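Local coordinates for UDP-glucose 6-dehydrogenase (Pyrobaculum islandicum, PDB 3VTF), which probably oxidises UDP-glucose to UDP-glucuronate, using two molecules of NAD(+) and one of water, at residues Val57-Arg61 with Ser86-Ser90; His45-Gly49 with Ala94-Thr98. All coordinates share one frame; numbering follows the deposited sequence.

Contact 1 of 2, residues Val57-Arg61 with Ser86-Ser90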
loop_
_atom_site.group_PDB
_atom_site.type_symbol
_atom_site.label_atom_id
_atom_site.label_comp_id
_atom_site.label_asym_id
_atom_site.label_seq_id
_atom_site.Cartn_x
_atom_site.Cartn_y
_atom_site.Cartn_z
ATOM N N VAL A 57 -2.425 -19.874 33.784
ATOM C CA VAL A 57 -3.239 -19.228 34.797
ATOM C C VAL A 57 -2.475 -19.056 36.157
ATOM O O VAL A 57 -2.573 -17.974 36.813
ATOM C CB VAL A 57 -4.559 -19.976 35.047
ATOM C CG1 VAL A 57 -5.293 -19.441 36.305
ATOM C CG2 VAL A 57 -5.425 -19.939 33.780
ATOM N N GLU A 58 -1.773 -20.109 36.571
ATOM C CA GLU A 58 -1.034 -20.134 37.828
ATOM C C GLU A 58 0.058 -19.072 37.832
ATOM O O GLU A 58 0.252 -18.391 38.816
ATOM C CB GLU A 58 -0.376 -21.503 38.055
ATOM C CG GLU A 58 -1.294 -22.644 38.468
ATOM C CD GLU A 58 -0.552 -23.967 38.595
ATOM O OE1 GLU A 58 -0.867 -24.922 37.852
ATOM O OE2 GLU A 58 0.362 -24.044 39.439
ATOM N N ARG A 59 0.777 -18.957 36.725
ATOM C CA ARG A 59 1.805 -17.936 36.600
ATOM C C ARG A 59 1.251 -16.521 36.623
ATOM O O ARG A 59 1.788 -15.663 37.301
ATOM C CB ARG A 59 2.645 -18.169 35.350
ATOM C CG ARG A 59 3.814 -19.107 35.582
ATOM C CD ARG A 59 4.643 -19.304 34.334
ATOM N NE ARG A 59 3.933 -20.105 33.359
ATOM C CZ ARG A 59 4.446 -20.503 32.209
ATOM N NH1 ARG A 59 3.722 -21.240 31.375
ATOM N NH2 ARG A 59 5.685 -20.157 31.899
ATOM N N LEU A 60 0.165 -16.299 35.892
ATOM C CA LEU A 60 -0.483 -15.000 35.824
ATOM C C LEU A 60 -1.063 -14.572 37.181
ATOM O O LEU A 60 -1.000 -13.410 37.547
ATOM C CB LEU A 60 -1.515 -14.935 34.696
ATOM C CG LEU A 60 -1.050 -14.949 33.241
ATOM C CD1 LEU A 60 -2.243 -15.028 32.306
ATOM C CD2 LEU A 60 -0.200 -13.742 32.901
ATOM N N ARG A 61 -1.633 -15.517 37.911
ATOM C CA ARG A 61 -2.111 -15.221 39.256
ATOM C C ARG A 61 -0.934 -14.787 40.135
ATOM O O ARG A 61 -1.108 -14.012 41.065
ATOM C CB ARG A 61 -2.713 -16.463 39.872
ATOM C CG ARG A 61 -4.177 -16.621 39.543
ATOM C CD ARG A 61 -4.582 -17.983 40.029
ATOM N NE ARG A 61 -6.009 -18.169 39.873
ATOM C CZ ARG A 61 -6.573 -19.350 39.789
ATOM N NH1 ARG A 61 -5.832 -20.475 39.861
ATOM N NH2 ARG A 61 -7.872 -19.393 39.688
ATOM N N SER A 86 -9.016 -11.239 38.023
ATOM C CA SER A 86 -8.852 -12.537 38.645
ATOM C C SER A 86 -8.880 -13.573 37.562
ATOM O O SER A 86 -9.174 -13.267 36.378
ATOM C CB SER A 86 -10.012 -12.817 39.659
ATOM O OG SER A 86 -11.285 -12.706 39.009
ATOM N N PHE A 87 -8.607 -14.819 37.926
ATOM C CA PHE A 87 -8.686 -15.880 36.930
ATOM C C PHE A 87 -9.570 -17.041 37.379
ATOM O O PHE A 87 -9.540 -17.407 38.587
ATOM C CB PHE A 87 -7.270 -16.373 36.587
ATOM C CG PHE A 87 -6.404 -15.297 36.067
ATOM C CD1 PHE A 87 -6.389 -14.999 34.687
ATOM C CD2 PHE A 87 -5.685 -14.469 36.943
ATOM C CE1 PHE A 87 -5.614 -13.936 34.214
ATOM C CE2 PHE A 87 -4.888 -13.413 36.462
ATOM C CZ PHE A 87 -4.844 -13.154 35.102
ATOM N N ALA A 88 -10.330 -17.647 36.443
ATOM C CA ALA A 88 -11.352 -18.657 36.850
ATOM C C ALA A 88 -10.730 -20.038 36.805
ATOM O O ALA A 88 -9.689 -20.218 36.204
ATOM C CB ALA A 88 -12.629 -18.627 35.974
ATOM N N GLU A 89 -11.424 -21.019 37.407
ATOM C CA GLU A 89 -11.014 -22.431 37.314
ATOM C C GLU A 89 -11.551 -23.069 36.061
ATOM O O GLU A 89 -11.107 -24.157 35.679
ATOM C CB GLU A 89 -11.551 -23.224 38.550
ATOM C CG GLU A 89 -10.948 -22.764 39.850
ATOM C CD GLU A 89 -9.440 -22.960 39.828
ATOM O OE1 GLU A 89 -8.935 -23.992 39.316
ATOM O OE2 GLU A 89 -8.735 -22.052 40.306
ATOM N N SER A 90 -12.505 -22.412 35.358
ATOM C CA SER A 90 -12.948 -23.015 34.091
ATOM C C SER A 90 -13.486 -21.905 33.176
ATOM O O SER A 90 -13.786 -20.840 33.673
ATOM C CB SER A 90 -14.066 -24.076 34.306
ATOM O OG SER A 90 -15.246 -23.445 34.657
HETATM O O HOH W 1 -7.332 -15.430 40.643
#

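Contact 2 of 2, residues His45-Gly49 with Ala94-Thr98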
loop_
_atom_site.group_PDB
_atom_site.type_symbol
_atom_site.label_atom_id
_atom_site.label_comp_id
_atom_site.label_asym_id
_atom_site.label_seq_id
_atom_site.Cartn_x
_atom_site.Cartn_y
_atom_site.Cartn_z
ATOM N N HIS A 45 -12.504 -1.884 34.615
ATOM C CA HIS A 45 -13.484 -2.976 34.544
ATOM C C HIS A 45 -13.083 -4.095 35.420
ATOM O O HIS A 45 -11.956 -4.247 35.755
ATOM C CB HIS A 45 -13.652 -3.466 33.076
ATOM C CG HIS A 45 -14.149 -2.380 32.144
ATOM N ND1 HIS A 45 -15.293 -1.638 32.405
ATOM C CD2 HIS A 45 -13.593 -1.871 30.978
ATOM C CE1 HIS A 45 -15.444 -0.700 31.421
ATOM N NE2 HIS A 45 -14.401 -0.849 30.540
ATOM N N ARG A 46 -14.033 -4.920 35.765
ATOM C CA ARG A 46 -13.820 -6.154 36.495
ATOM C C ARG A 46 -13.655 -7.216 35.457
ATOM O O ARG A 46 -14.502 -7.342 34.514
ATOM C CB ARG A 46 -15.069 -6.457 37.379
ATOM C CG ARG A 46 -14.963 -7.752 38.185
ATOM C CD ARG A 46 -16.339 -8.097 38.725
ATOM N NE ARG A 46 -16.354 -9.453 39.279
ATOM C CZ ARG A 46 -16.953 -10.474 38.701
ATOM N NH1 ARG A 46 -17.612 -10.278 37.572
ATOM N NH2 ARG A 46 -16.887 -11.670 39.261
ATOM N N VAL A 47 -12.545 -7.933 35.557
ATOM C CA VAL A 47 -12.162 -8.876 34.505
ATOM C C VAL A 47 -11.872 -10.250 35.105
ATOM O O VAL A 47 -11.181 -10.397 36.166
ATOM C CB VAL A 47 -10.900 -8.405 33.731
ATOM C CG1 VAL A 47 -10.422 -9.448 32.689
ATOM C CG2 VAL A 47 -11.146 -7.057 33.094
ATOM N N VAL A 48 -12.384 -11.273 34.442
ATOM C CA VAL A 48 -12.071 -12.638 34.808
ATOM C C VAL A 48 -11.468 -13.351 33.592
ATOM O O VAL A 48 -12.131 -13.505 32.560
ATOM C CB VAL A 48 -13.343 -13.419 35.314
ATOM C CG1 VAL A 48 -12.914 -14.817 35.767
ATOM C CG2 VAL A 48 -14.063 -12.664 36.448
ATOM N N GLY A 49 -10.228 -13.799 33.690
ATOM C CA GLY A 49 -9.569 -14.463 32.571
ATOM C C GLY A 49 -9.535 -15.960 32.729
ATOM O O GLY A 49 -9.725 -16.487 33.847
ATOM N N ALA A 94 -15.798 -18.454 34.231
ATOM C CA ALA A 94 -15.424 -17.047 33.849
ATOM C C ALA A 94 -16.623 -16.376 33.185
ATOM O O ALA A 94 -17.032 -15.257 33.532
ATOM C CB ALA A 94 -14.249 -17.037 32.906
ATOM N N VAL A 95 -17.204 -17.089 32.226
ATOM C CA VAL A 95 -18.370 -16.568 31.509
ATOM C C VAL A 95 -19.535 -16.248 32.471
ATOM O O VAL A 95 -20.197 -15.156 32.381
ATOM C CB VAL A 95 -18.808 -17.584 30.440
ATOM C CG1 VAL A 95 -20.056 -17.106 29.749
ATOM C CG2 VAL A 95 -17.670 -17.750 29.418
ATOM N N ALA A 96 -19.858 -17.208 33.355
ATOM C CA ALA A 96 -21.117 -17.058 34.154
ATOM C C ALA A 96 -20.987 -15.914 35.124
ATOM O O ALA A 96 -21.983 -15.322 35.518
ATOM C CB ALA A 96 -21.483 -18.352 34.884
ATOM N N ALA A 97 -19.749 -15.518 35.431
ATOM C CA ALA A 97 -19.516 -14.493 36.417
ATOM C C ALA A 97 -19.459 -13.066 35.745
ATOM O O ALA A 97 -19.337 -12.038 36.422
ATOM C CB ALA A 97 -18.212 -14.825 37.222
ATOM N N THR A 98 -19.619 -12.988 34.431
ATOM C CA THR A 98 -19.466 -11.701 33.744
ATOM C C THR A 98 -20.661 -11.405 32.800
ATOM O O THR A 98 -21.571 -12.184 32.730
ATOM C CB THR A 98 -18.112 -11.690 32.959
ATOM O OG1 THR A 98 -18.097 -12.788 32.063
ATOM C CG2 THR A 98 -16.847 -11.884 33.926
#

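Contact 1 of 2, residues Val57-Arg61 with Ser86-Ser90
Val57, Leu60 and Arg61 pack one side of helix 54-61 against Phe87 and Glu89 where strand 85-87, at the edge of the N-terminal sheet, runs out into a loop; an apolar centre is roofed by a charged pair. Phe87 is the centre. Its CG stands anti to its carbonyl carbon (chi1 -59°), which carries the ring toward the helix, and the Leu60 and Phe87 side chains cross at about a right angle, Leu60 CB making an off-centre CH-pi contact 4.3 Å from the centroid of the Phe87 ring. Val57 CG1 meets Phe87 CB at 3.7 Å, while Arg61 lays its CG against ring atom CD2. Beyond that methylene the Arg61 chain is extended as far as NE, which takes the guanidinium past the phenyl group to the backbone. There NH2 is shared: it donates to Phe87 O at 2.8 Å, approaching from above the carbonyl plane, and to Glu89 OE2 at 2.9 Å in a salt bridge that NH1 joins only weakly. The Glu89 chain bends back to Arg61. A water accepts from both Arg61 NE and Phe87 N; with NE held by it and NH2 by two acceptors, the rotation of the guanidinium is probably set. Leu76 and Leu80 of helix 72-81 also touch this apolar cluster. Helix and strand belong to the Rossmann-type NAD-binding domain, and Val57 lies close to Asp51, a predicted NAD(+) ligand.

Contact 2 of 2, residues His45-Gly49 with Ala94-Thr98
Val48 meets Ala94 and Thr98 mainly through its methyl groups, joining strand 46-50 to the C-terminal end of helix 91-96 in the NAD-binding domain, as helices pack on the parallel strands of a Rossmann-type sheet. The two branches of Val48 divide the work. With CG1 anti to the backbone N (chi1 -176°), that methyl rests on Ala94, 3.9 Å from its CB, and CG2 turns to Thr98 CG2 at 3.8 Å. CG2 also lies over the rim of one face of the Arg46 guanidinium, so the valine links the apolar layer to the polar bond at its border. Arg46 points to the same side as Val48 and arches over to the residues that follow the helix. Its extended chain brings NH1 to Ala97 O at 2.7 Å, with an N-H...O angle of 161° and the oxygen close to the guanidinium plane. Farther out, backbone bonds from Val48 to Leu24 and from Val47 to Ser86 set the strand between its two neighbours. On the helix side, Thr98 is held by its hydroxyl: Ala94 O and Val95 O are within reach of OG1, which is hydrogen-bonded with Ser25 OG of strand 23-27.

Both contacts set a helix against the same sheet, and their strands, 85-87 and 46-50, are neighbours in it. Helix 54-61 follows strand 46-50 in the chain and helix 91-96 follows strand 85-87, so each contact pairs a helix with the strand that precedes the other helix. The segments also meet directly: Gly49 probably bonds through its N to Ser86 O and through its O to Ala88 N, and Ala88 CB packs on Ala94 N. Contact 2 is the more buried, mostly aliphatic, with one arginine bonding a backbone carbonyl. Contact 1, at the sheet's edge, is only partly buried and adds an aromatic ring, a salt bridge and water.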